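Local coordinates for protein cytochrome (Paracoccus pantotrophus, PDB 2XTS) that probably carries electrons as the heme c-binding SoxD subunit of the sulfane dehydrogenase SoxCD, of which this chain is the N-terminal, heme-bearing portion, at residues 19-24 with 88-93; 27-32 with 105-110; 77-82 with 138-143. One frame throughout, in Å; residues are numbered along the deposited sequence.

Contact 1 (19-24 with 88-93); sequences TAVLPD and TVYDYV. With HEC (heme c), chain U.
Asp-91 reaches from helix 86-96 to the backbone of Val-21, whose N donates to Asp-91 OD2 at 3.0 Å and 164°, a nearly straight bond that arrives from well above the carboxylate plane. Asp-91 OD1 is hydrogen-bonded to two waters: the first also bonds Thr-19 O, 2.9 Å away, and Thr-19 OG1; the second donates to Asp-91 OD1 and meets Thr-19 OG1 only weakly. With CG anti to the backbone N (chi1 -173°), the carboxylate is held out from the helix towards the loop. Beside it, Val-21 CG2 packs at 3.9 Å against Tyr-90 CD1, the two side chains crossing at about a right angle. An alanine at Asp-91 would probably leave Val-21 N without its acceptor and the two waters without a shared anchor on the helix. Further out, Tyr-90 meets the ring of Tyr-111, and Ala-20 packs on Tyr-233 of the sulfite dehydrogenase chain. Across the helix, Tyr-92 CE2 comes within 3.4 Å of heme C2A, and Val-93 packs against heme methyl CMB. Helix 86-96 thus lines the heme pocket of this c-type cytochrome with Tyr-92 and Val-93 and is tied on another face to the N-terminal loop by Asp-91.

Contact 2 (27-32 with 105-110); sequences GLRPGS and LSVDDT
Val-107, in the first turn of helix 107-120, lays its CG1 against the backbone of the 27-32 loop, 3.6 Å from Pro-30 O and close to Arg-29 O as well. Its other methyl, CG2, meets Arg-29 CD at 4.2 Å, the two side chains crossing at about a right angle. The extended arginine then leads its guanidinium away, to Ser-15 O. Asp-108 follows with the polar grip. Its CG stands anti to the carbonyl carbon (chi1 -76°), which brings OD1 to the loop, where Ser-32 N donates to it at 3.0 Å and 157° from above the carboxylate plane. Gly-31 CA lies only 3.1 Å from the same OD1, and a side chain at Gly-31 would run into both this oxygen and Val-107 CG1. One water donates to Asp-108 OD1 and to Pro-30 O; another, donating to Asp-108 OD2, links it to Ser-32 OG. Asp-109 closes a capping box with the N-cap residue Ser-106: Asp-109 N donates to Ser-106 OG, and Ser-106 N returns a bond to Asp-109 OD2, 3.0 Å long, fixing the start of the helix. Thr-110 turns back within the helix, its N and OG1 reaching Ser-106 O from opposite faces of the carbonyl plane. The contact lies at the surface, where the loop between helix 11-17 and strand 32-34 passes the N-terminal end of helix 107-120. Tyr-111 OH of that helix is hydrogen-bonded to Arg-29 O, Tyr-90 of helix 86-96 touches Thr-110, and strand 32-34 pairs antiparallel with strand 129-131.

Contact 3 (77-82 with 138-143); sequences KTIGSY and VVLPNA. With GOL (glycerol), chain B.
Asn-142 ND2 donates to Tyr-82 O at 2.9 Å and 170°, the direct hydrogen bond of this contact. The carbonyl oxygen lies almost exactly in the amide plane of Asn-142, while the amide nitrogen is tilted 30° from the carbonyl plane. A chi1 of -153° carries the amide past the tyrosine ring too, ND2 standing 3.7 Å from Tyr-82 CD1. A water makes a second polar link, hydrogen-bonded to Gly-80 O and accepting from Asn-142 N at 2.8 Å. Among van der Waals contacts, the Pro-141 ring sits close on a carbonyl, its CG 3.4 Å from Gly-80 O. Apolar packing is looser: Leu-140 CD1 approaches Ile-79 CG2 at 4.4 Å, with Ile-79 itself touching the heme. Two local motifs shape the partners: a Thr-78/Ser-81 capping box starts the short, weakly bonded helix about 79-82, and a type I turn from Leu-140 to Ala-143 presents Asn-142. In this crystal a glycerol, probably from the crystallisation liquor, donates through O1 to Ser-81 O and through O3 to Asn-142 OD1. The protein's own link thus rests on main-chain carbonyls of that helical turn, Tyr-82 O held by the asparagine amide and Gly-80 O joined through water.

In the fold
From the N terminus, the loop after helix 11-17 reaches helix 86-96 first, so contact 1 closes a span of some 63 residues that includes much of the heme-binding region. The same loop runs on to contact 2 at the start of helix 107-120, closing a slightly longer span. Contact 3 joins helix 79-82 to the loop between strands 129-131 and 146-148. No contact nests within another: each pair of spans crosses, interlocking the N-terminal loop, helices 79-82, 86-96 and 107-120, and the later loop. Contacts 1 and 2 touch through Tyr-90 and Val-107, contacts 1 and 3 through Val-89 and Ile-79, while contacts 2 and 3 stay about 9 Å apart at their nearest atoms.

Contact 1 (19-24 with 88-93)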
loop_
_atom_site.group_PDB
_atom_site.type_symbol
_atom_site.label_atom_id
_atom_site.label_comp_id
_atom_site.label_asym_id
_atom_site.label_seq_id
_atom_site.Cartn_x
_atom_site.Cartn_y
_atom_site.Cartn_z
ATOM N N THR D 19 30.025 20.394 5.798
ATOM C CA THR D 19 31.060 20.932 4.928
ATOM C C THR D 19 30.447 21.810 3.843
ATOM O O THR D 19 31.151 22.173 2.890
ATOM C CB THR D 19 31.915 19.799 4.305
ATOM O OG1 THR D 19 31.067 18.959 3.532
ATOM C CG2 THR D 19 32.601 18.952 5.377
ATOM N N ALA D 20 29.176 22.194 4.010
ATOM C CA ALA D 20 28.508 23.064 3.061
ATOM C C ALA D 20 29.222 24.416 2.956
ATOM O O ALA D 20 29.743 24.959 3.947
ATOM C CB ALA D 20 27.042 23.243 3.465
ATOM N N VAL D 21 29.224 24.970 1.745
ATOM C CA VAL D 21 29.786 26.287 1.503
ATOM C C VAL D 21 28.694 27.091 0.827
ATOM O O VAL D 21 28.145 26.656 -0.175
ATOM C CB VAL D 21 31.041 26.261 0.607
ATOM C CG1 VAL D 21 31.562 27.696 0.440
ATOM C CG2 VAL D 21 32.095 25.321 1.173
ATOM N N LEU D 22 28.388 28.252 1.402
ATOM C CA LEU D 22 27.348 29.140 0.897
ATOM C C LEU D 22 27.990 30.166 -0.043
ATOM O O LEU D 22 29.193 30.320 -0.054
ATOM C CB LEU D 22 26.599 29.796 2.062
ATOM C CG LEU D 22 25.758 28.797 2.898
ATOM C CD1 LEU D 22 26.593 27.993 3.899
ATOM C CD2 LEU D 22 24.644 29.490 3.624
ATOM N N PRO D 23 27.191 30.841 -0.885
ATOM C CA PRO D 23 27.776 31.688 -1.930
ATOM C C PRO D 23 28.662 32.819 -1.442
ATOM O O PRO D 23 29.567 33.239 -2.166
ATOM C CB PRO D 23 26.548 32.216 -2.670
ATOM C CG PRO D 23 25.571 31.098 -2.513
ATOM C CD PRO D 23 25.745 30.651 -1.098
ATOM N N ASP D 24 28.412 33.287 -0.216
ATOM C CA ASP D 24 29.190 34.344 0.417
ATOM C C ASP D 24 30.421 33.832 1.141
ATOM O O ASP D 24 31.112 34.603 1.805
ATOM C CB ASP D 24 28.279 35.096 1.392
ATOM C CG ASP D 24 27.806 34.237 2.584
ATOM O OD1 ASP D 24 28.097 33.021 2.662
ATOM O OD2 ASP D 24 27.154 34.820 3.483
ATOM N N THR D 88 29.528 26.460 -4.966
ATOM C CA THR D 88 28.915 25.186 -5.320
ATOM C C THR D 88 29.956 24.215 -5.860
ATOM O O THR D 88 29.869 23.009 -5.644
ATOM C CB THR D 88 27.824 25.407 -6.355
ATOM O OG1 THR D 88 27.041 26.554 -5.993
ATOM C CG2 THR D 88 26.953 24.177 -6.528
ATOM N N VAL D 89 30.917 24.740 -6.614
ATOM C CA VAL D 89 31.961 23.897 -7.194
ATOM C C VAL D 89 32.780 23.232 -6.084
ATOM O O VAL D 89 32.955 22.024 -6.038
ATOM C CB VAL D 89 32.898 24.685 -8.105
ATOM C CG1 VAL D 89 33.940 23.766 -8.743
ATOM C CG2 VAL D 89 32.094 25.417 -9.205
ATOM N N TYR D 90 33.270 24.054 -5.173
ATOM C CA TYR D 90 34.041 23.551 -4.074
ATOM C C TYR D 90 33.263 22.504 -3.301
ATOM O O TYR D 90 33.741 21.407 -3.003
ATOM C CB TYR D 90 34.445 24.732 -3.151
ATOM C CG TYR D 90 35.360 24.269 -2.052
ATOM C CD1 TYR D 90 34.862 23.552 -0.971
ATOM C CD2 TYR D 90 36.732 24.518 -2.104
ATOM C CE1 TYR D 90 35.707 23.079 0.032
ATOM C CE2 TYR D 90 37.572 24.057 -1.103
ATOM C CZ TYR D 90 37.056 23.326 -0.055
ATOM O OH TYR D 90 37.887 22.880 0.940
ATOM N N ASP D 91 32.067 22.892 -2.904
ATOM C CA ASP D 91 31.267 22.064 -2.020
ATOM C C ASP D 91 30.916 20.718 -2.629
ATOM O O ASP D 91 31.102 19.694 -2.000
ATOM C CB ASP D 91 30.031 22.904 -1.659
ATOM C CG ASP D 91 29.136 22.296 -0.606
ATOM O OD1 ASP D 91 29.398 21.180 -0.123
ATOM O OD2 ASP D 91 28.137 22.980 -0.278
ATOM N N TYR D 92 30.388 20.742 -3.841
ATOM C CA TYR D 92 29.971 19.530 -4.492
ATOM C C TYR D 92 31.179 18.603 -4.716
ATOM O O TYR D 92 31.097 17.395 -4.487
ATOM C CB TYR D 92 29.273 19.845 -5.821
ATOM C CG TYR D 92 28.800 18.615 -6.565
ATOM C CD1 TYR D 92 27.694 17.870 -6.116
ATOM C CD2 TYR D 92 29.484 18.129 -7.667
ATOM C CE1 TYR D 92 27.274 16.728 -6.793
ATOM C CE2 TYR D 92 29.039 17.008 -8.323
ATOM C CZ TYR D 92 27.941 16.305 -7.881
ATOM O OH TYR D 92 27.547 15.205 -8.597
ATOM N N VAL D 93 32.289 19.152 -5.215
ATOM C CA VAL D 93 33.471 18.327 -5.450
ATOM C C VAL D 93 33.932 17.679 -4.146
ATOM O O VAL D 93 34.224 16.487 -4.086
ATOM C CB VAL D 93 34.603 19.142 -6.122
ATOM C CG1 VAL D 93 35.913 18.386 -6.068
ATOM C CG2 VAL D 93 34.239 19.489 -7.563
HETATM FE FE HEC U . 32.524 14.024 -11.514
HETATM C CHA HEC U . 29.394 15.306 -11.824
HETATM C CHB HEC U . 33.710 17.077 -10.702
HETATM C CHC HEC U . 35.527 12.649 -10.854
HETATM C CHD HEC U . 31.494 11.139 -12.902
HETATM N NA HEC U . 31.714 15.823 -11.308
HETATM C C1A HEC U . 30.404 16.177 -11.553
HETATM C C2A HEC U . 30.250 17.625 -11.416
HETATM C C3A HEC U . 31.457 18.126 -11.106
HETATM C C4A HEC U . 32.379 16.995 -11.030
HETATM C CMA HEC U . 31.829 19.591 -10.822
HETATM C CAA HEC U . 28.920 18.390 -11.620
HETATM C CBA HEC U . 28.669 18.697 -13.099
HETATM C CGA HEC U . 27.436 19.508 -13.354
HETATM O O1A HEC U . 26.486 19.399 -12.592
HETATM O O2A HEC U . 27.488 20.248 -14.366
HETATM N NB HEC U . 34.253 14.727 -10.859
HETATM C C1B HEC U . 34.560 16.018 -10.546
HETATM C C2B HEC U . 35.875 16.031 -9.929
HETATM C C3B HEC U . 36.376 14.813 -9.983
HETATM C C4B HEC U . 35.371 13.962 -10.543
HETATM C CMB HEC U . 36.569 17.366 -9.544
HETATM C CAB HEC U . 37.732 14.338 -9.447
HETATM C CBB HEC U . 37.890 14.749 -7.961
HETATM N NC HEC U . 33.366 12.232 -11.814
HETATM C C1C HEC U . 34.648 11.845 -11.505
HETATM C C2C HEC U . 34.857 10.491 -11.925
HETATM C C3C HEC U . 33.740 10.108 -12.538
HETATM C C4C HEC U . 32.789 11.192 -12.477
HETATM C CMC HEC U . 36.193 9.718 -11.792
HETATM C CAC HEC U . 33.433 8.799 -13.259
HETATM C CBC HEC U . 33.683 7.458 -12.645
HETATM N ND HEC U . 30.781 13.341 -12.199
HETATM C C1D HEC U . 30.526 12.069 -12.659
HETATM C C2D HEC U . 29.140 11.858 -12.900
HETATM C C3D HEC U . 28.510 13.127 -12.549
HETATM C C4D HEC U . 29.561 13.998 -12.169
HETATM C CMD HEC U . 28.392 10.619 -13.365
HETATM C CAD HEC U . 27.019 13.414 -12.592
HETATM C CBD HEC U . 26.406 13.063 -11.235
HETATM C CGD HEC U . 24.934 13.306 -11.172
HETATM O O1D HEC U . 24.372 13.950 -12.083
HETATM O O2D HEC U . 24.341 12.971 -10.121
HETATM O O HOH W 1 31.774 20.053 0.958
HETATM O O HOH W 2 28.199 19.593 1.779
#

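Contact 2 (27-32 with 105-110)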
loop_
_atom_site.group_PDB
_atom_site.type_symbol
_atom_site.label_atom_id
_atom_site.label_comp_id
_atom_site.label_asym_id
_atom_site.label_seq_id
_atom_site.Cartn_x
_atom_site.Cartn_y
_atom_site.Cartn_z
ATOM N N GLY D 27 31.398 28.662 5.494
ATOM C CA GLY D 27 31.714 27.252 5.382
ATOM C C GLY D 27 33.083 26.957 4.792
ATOM O O GLY D 27 33.579 25.833 4.932
ATOM N N LEU D 28 33.723 27.953 4.167
ATOM C CA LEU D 28 35.101 27.775 3.694
ATOM C C LEU D 28 36.041 27.516 4.867
ATOM O O LEU D 28 35.901 28.127 5.918
ATOM C CB LEU D 28 35.600 28.997 2.924
ATOM C CG LEU D 28 34.961 29.295 1.569
ATOM C CD1 LEU D 28 35.436 30.665 1.110
ATOM C CD2 LEU D 28 35.287 28.237 0.545
ATOM N N ARG D 29 36.999 26.626 4.669
ATOM C CA ARG D 29 38.004 26.334 5.663
ATOM C C ARG D 29 39.366 26.807 5.173
ATOM O O ARG D 29 39.612 26.895 3.966
ATOM C CB ARG D 29 38.020 24.841 5.946
ATOM C CG ARG D 29 36.666 24.333 6.407
ATOM C CD ARG D 29 36.654 22.877 6.723
ATOM N NE ARG D 29 35.306 22.467 7.095
ATOM C CZ ARG D 29 35.006 21.433 7.866
ATOM N NH1 ARG D 29 35.970 20.674 8.371
ATOM N NH2 ARG D 29 33.733 21.174 8.134
ATOM N N PRO D 30 40.301 27.076 6.107
ATOM C CA PRO D 30 41.614 27.579 5.719
ATOM C C PRO D 30 42.367 26.625 4.788
ATOM O O PRO D 30 42.419 25.422 5.040
ATOM C CB PRO D 30 42.330 27.744 7.071
ATOM C CG PRO D 30 41.249 27.903 8.053
ATOM C CD PRO D 30 40.118 27.087 7.572
ATOM N N GLY D 31 42.921 27.164 3.711
ATOM C CA GLY D 31 43.647 26.371 2.756
ATOM C C GLY D 31 43.900 27.112 1.468
ATOM O O GLY D 31 43.467 28.246 1.294
ATOM N N SER D 32 44.561 26.431 0.541
ATOM C CA SER D 32 44.881 26.992 -0.755
ATOM C C SER D 32 45.249 25.888 -1.747
ATOM O O SER D 32 45.575 24.763 -1.376
ATOM C CB SER D 32 46.018 27.989 -0.636
ATOM O OG SER D 32 47.191 27.337 -0.270
ATOM N N LEU D 105 39.054 13.858 -1.019
ATOM C CA LEU D 105 39.850 15.057 -1.263
ATOM C C LEU D 105 40.018 15.881 0.001
ATOM O O LEU D 105 39.063 16.083 0.753
ATOM C CB LEU D 105 39.147 15.936 -2.287
ATOM C CG LEU D 105 38.986 15.298 -3.666
ATOM C CD1 LEU D 105 38.084 16.150 -4.520
ATOM C CD2 LEU D 105 40.346 15.121 -4.316
ATOM N N SER D 106 41.242 16.357 0.237
ATOM C CA SER D 106 41.482 17.297 1.306
ATOM C C SER D 106 40.952 18.680 0.962
ATOM O O SER D 106 40.587 18.965 -0.183
ATOM C CB SER D 106 42.960 17.399 1.607
ATOM O OG SER D 106 43.631 18.055 0.552
ATOM N N VAL D 107 40.939 19.558 1.961
ATOM C CA VAL D 107 40.581 20.944 1.742
ATOM C C VAL D 107 41.499 21.581 0.689
ATOM O O VAL D 107 41.030 22.244 -0.223
ATOM C CB VAL D 107 40.589 21.745 3.075
ATOM C CG1 VAL D 107 40.614 23.252 2.837
ATOM C CG2 VAL D 107 39.394 21.330 3.953
ATOM N N ASP D 108 42.810 21.404 0.830
ATOM C CA ASP D 108 43.752 21.963 -0.127
ATOM C C ASP D 108 43.572 21.365 -1.511
ATOM O O ASP D 108 43.626 22.077 -2.513
ATOM C CB ASP D 108 45.189 21.760 0.341
ATOM C CG ASP D 108 45.604 22.720 1.453
ATOM O OD1 ASP D 108 44.869 23.685 1.763
ATOM O OD2 ASP D 108 46.717 22.500 1.979
ATOM N N ASP D 109 43.350 20.062 -1.575
ATOM C CA ASP D 109 43.100 19.397 -2.849
ATOM C C ASP D 109 41.897 20.023 -3.561
ATOM O O ASP D 109 41.885 20.191 -4.777
ATOM C CB ASP D 109 42.725 17.918 -2.673
ATOM C CG ASP D 109 43.848 17.032 -2.219
ATOM O OD1 ASP D 109 45.039 17.416 -2.307
ATOM O OD2 ASP D 109 43.510 15.910 -1.750
ATOM N N THR D 110 40.863 20.335 -2.785
ATOM C CA THR D 110 39.628 20.876 -3.354
ATOM C C THR D 110 39.828 22.293 -3.854
ATOM O O THR D 110 39.357 22.669 -4.915
ATOM C CB THR D 110 38.451 20.750 -2.361
ATOM O OG1 THR D 110 38.338 19.390 -1.911
ATOM C CG2 THR D 110 37.142 21.143 -3.029
HETATM O O HOH W 3 44.188 23.300 4.512
HETATM O O HOH W 4 47.576 25.349 2.156
#

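Contact 3 (77-82 with 138-143)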
loop_
_atom_site.group_PDB
_atom_site.type_symbol
_atom_site.label_atom_id
_atom_site.label_comp_id
_atom_site.label_asym_id
_atom_site.label_seq_id
_atom_site.Cartn_x
_atom_site.Cartn_y
_atom_site.Cartn_z
ATOM N N LYS D 77 25.564 23.485 -20.825
ATOM C CA LYS D 77 25.524 24.088 -19.503
ATOM C C LYS D 77 26.621 23.499 -18.644
ATOM O O LYS D 77 26.589 22.308 -18.320
ATOM C CB LYS D 77 24.160 23.820 -18.873
ATOM C CG LYS D 77 23.001 24.462 -19.650
ATOM C CD LYS D 77 21.678 23.737 -19.488
ATOM C CE LYS D 77 21.133 23.847 -18.090
ATOM N NZ LYS D 77 19.855 23.112 -17.937
ATOM N N THR D 78 27.585 24.342 -18.300
ATOM C CA THR D 78 28.762 23.896 -17.567
ATOM C C THR D 78 29.013 24.876 -16.418
ATOM O O THR D 78 28.358 25.915 -16.284
ATOM C CB THR D 78 30.017 23.883 -18.456
ATOM O OG1 THR D 78 30.409 25.230 -18.767
ATOM C CG2 THR D 78 29.796 23.060 -19.722
ATOM N N ILE D 79 29.989 24.565 -15.585
ATOM C CA ILE D 79 30.412 25.493 -14.547
ATOM C C ILE D 79 30.592 26.896 -15.111
ATOM O O ILE D 79 30.038 27.861 -14.594
ATOM C CB ILE D 79 31.722 25.019 -13.873
ATOM C CG1 ILE D 79 31.518 23.704 -13.120
ATOM C CG2 ILE D 79 32.270 26.100 -12.965
ATOM C CD1 ILE D 79 32.809 23.089 -12.597
ATOM N N GLY D 80 31.353 26.998 -16.198
ATOM C CA GLY D 80 31.665 28.295 -16.774
ATOM C C GLY D 80 30.521 28.961 -17.514
ATOM O O GLY D 80 30.354 30.159 -17.434
ATOM N N SER D 81 29.720 28.190 -18.235
ATOM C CA SER D 81 28.653 28.775 -19.045
ATOM C C SER D 81 27.378 29.042 -18.282
ATOM O O SER D 81 26.562 29.828 -18.718
ATOM C CB SER D 81 28.321 27.888 -20.244
ATOM O OG SER D 81 27.572 26.760 -19.859
ATOM N N TYR D 82 27.198 28.358 -17.158
ATOM C CA TYR D 82 25.893 28.285 -16.488
ATOM C C TYR D 82 25.874 28.454 -14.971
ATOM O O TYR D 82 24.913 29.012 -14.443
ATOM C CB TYR D 82 25.186 26.991 -16.862
ATOM C CG TYR D 82 23.743 26.876 -16.435
ATOM C CD1 TYR D 82 22.778 27.695 -16.985
ATOM C CD2 TYR D 82 23.328 25.901 -15.545
ATOM C CE1 TYR D 82 21.438 27.580 -16.604
ATOM C CE2 TYR D 82 22.010 25.768 -15.186
ATOM C CZ TYR D 82 21.060 26.614 -15.711
ATOM O OH TYR D 82 19.719 26.488 -15.406
ATOM N N VAL D 138 35.986 35.734 -6.675
ATOM C CA VAL D 138 35.687 35.120 -7.967
ATOM C C VAL D 138 34.203 35.234 -8.264
ATOM O O VAL D 138 33.371 34.874 -7.418
ATOM C CB VAL D 138 36.124 33.646 -8.008
ATOM C CG1 VAL D 138 35.706 33.008 -9.362
ATOM C CG2 VAL D 138 37.630 33.522 -7.751
ATOM N N VAL D 139 33.881 35.771 -9.437
ATOM C CA VAL D 139 32.500 35.928 -9.880
ATOM C C VAL D 139 32.394 35.154 -11.178
ATOM O O VAL D 139 33.141 35.414 -12.111
ATOM C CB VAL D 139 32.124 37.416 -10.078
ATOM C CG1 VAL D 139 30.690 37.544 -10.576
ATOM C CG2 VAL D 139 32.317 38.194 -8.780
ATOM N N LEU D 140 31.482 34.190 -11.228
ATOM C CA LEU D 140 31.300 33.386 -12.422
ATOM C C LEU D 140 30.487 34.129 -13.477
ATOM O O LEU D 140 29.645 34.985 -13.137
ATOM C CB LEU D 140 30.624 32.047 -12.074
ATOM C CG LEU D 140 31.437 31.094 -11.198
ATOM C CD1 LEU D 140 30.711 29.770 -11.061
ATOM C CD2 LEU D 140 32.860 30.903 -11.747
ATOM N N PRO D 141 30.696 33.774 -14.759
ATOM C CA PRO D 141 30.004 34.483 -15.824
ATOM C C PRO D 141 28.484 34.558 -15.664
ATOM O O PRO D 141 27.884 35.576 -15.999
ATOM C CB PRO D 141 30.372 33.666 -17.066
ATOM C CG PRO D 141 31.763 33.225 -16.779
ATOM C CD PRO D 141 31.742 32.884 -15.296
ATOM N N ASN D 142 27.855 33.465 -15.230
ATOM C CA ASN D 142 26.398 33.415 -15.131
ATOM C C ASN D 142 25.853 33.709 -13.727
ATOM O O ASN D 142 24.742 33.281 -13.387
ATOM C CB ASN D 142 25.862 32.076 -15.647
ATOM C CG ASN D 142 24.459 32.171 -16.174
ATOM O OD1 ASN D 142 24.114 33.158 -16.813
ATOM N ND2 ASN D 142 23.672 31.129 -15.993
ATOM N N ALA D 143 26.629 34.427 -12.915
ATOM C CA ALA D 143 26.199 34.821 -11.572
ATOM C C ALA D 143 24.829 35.471 -11.524
ATOM O O ALA D 143 24.109 35.306 -10.549
ATOM C CB ALA D 143 27.222 35.773 -10.963
HETATM C C1 GOL B . 27.494 32.474 -20.346
HETATM O O1 GOL B . 27.088 31.308 -21.006
HETATM C C2 GOL B . 26.261 33.185 -19.848
HETATM O O2 GOL B . 25.509 33.639 -20.957
HETATM C C3 GOL B . 26.632 34.360 -18.961
HETATM O O3 GOL B . 25.469 34.924 -18.403
HETATM O O HOH W 5 28.994 30.923 -14.987
#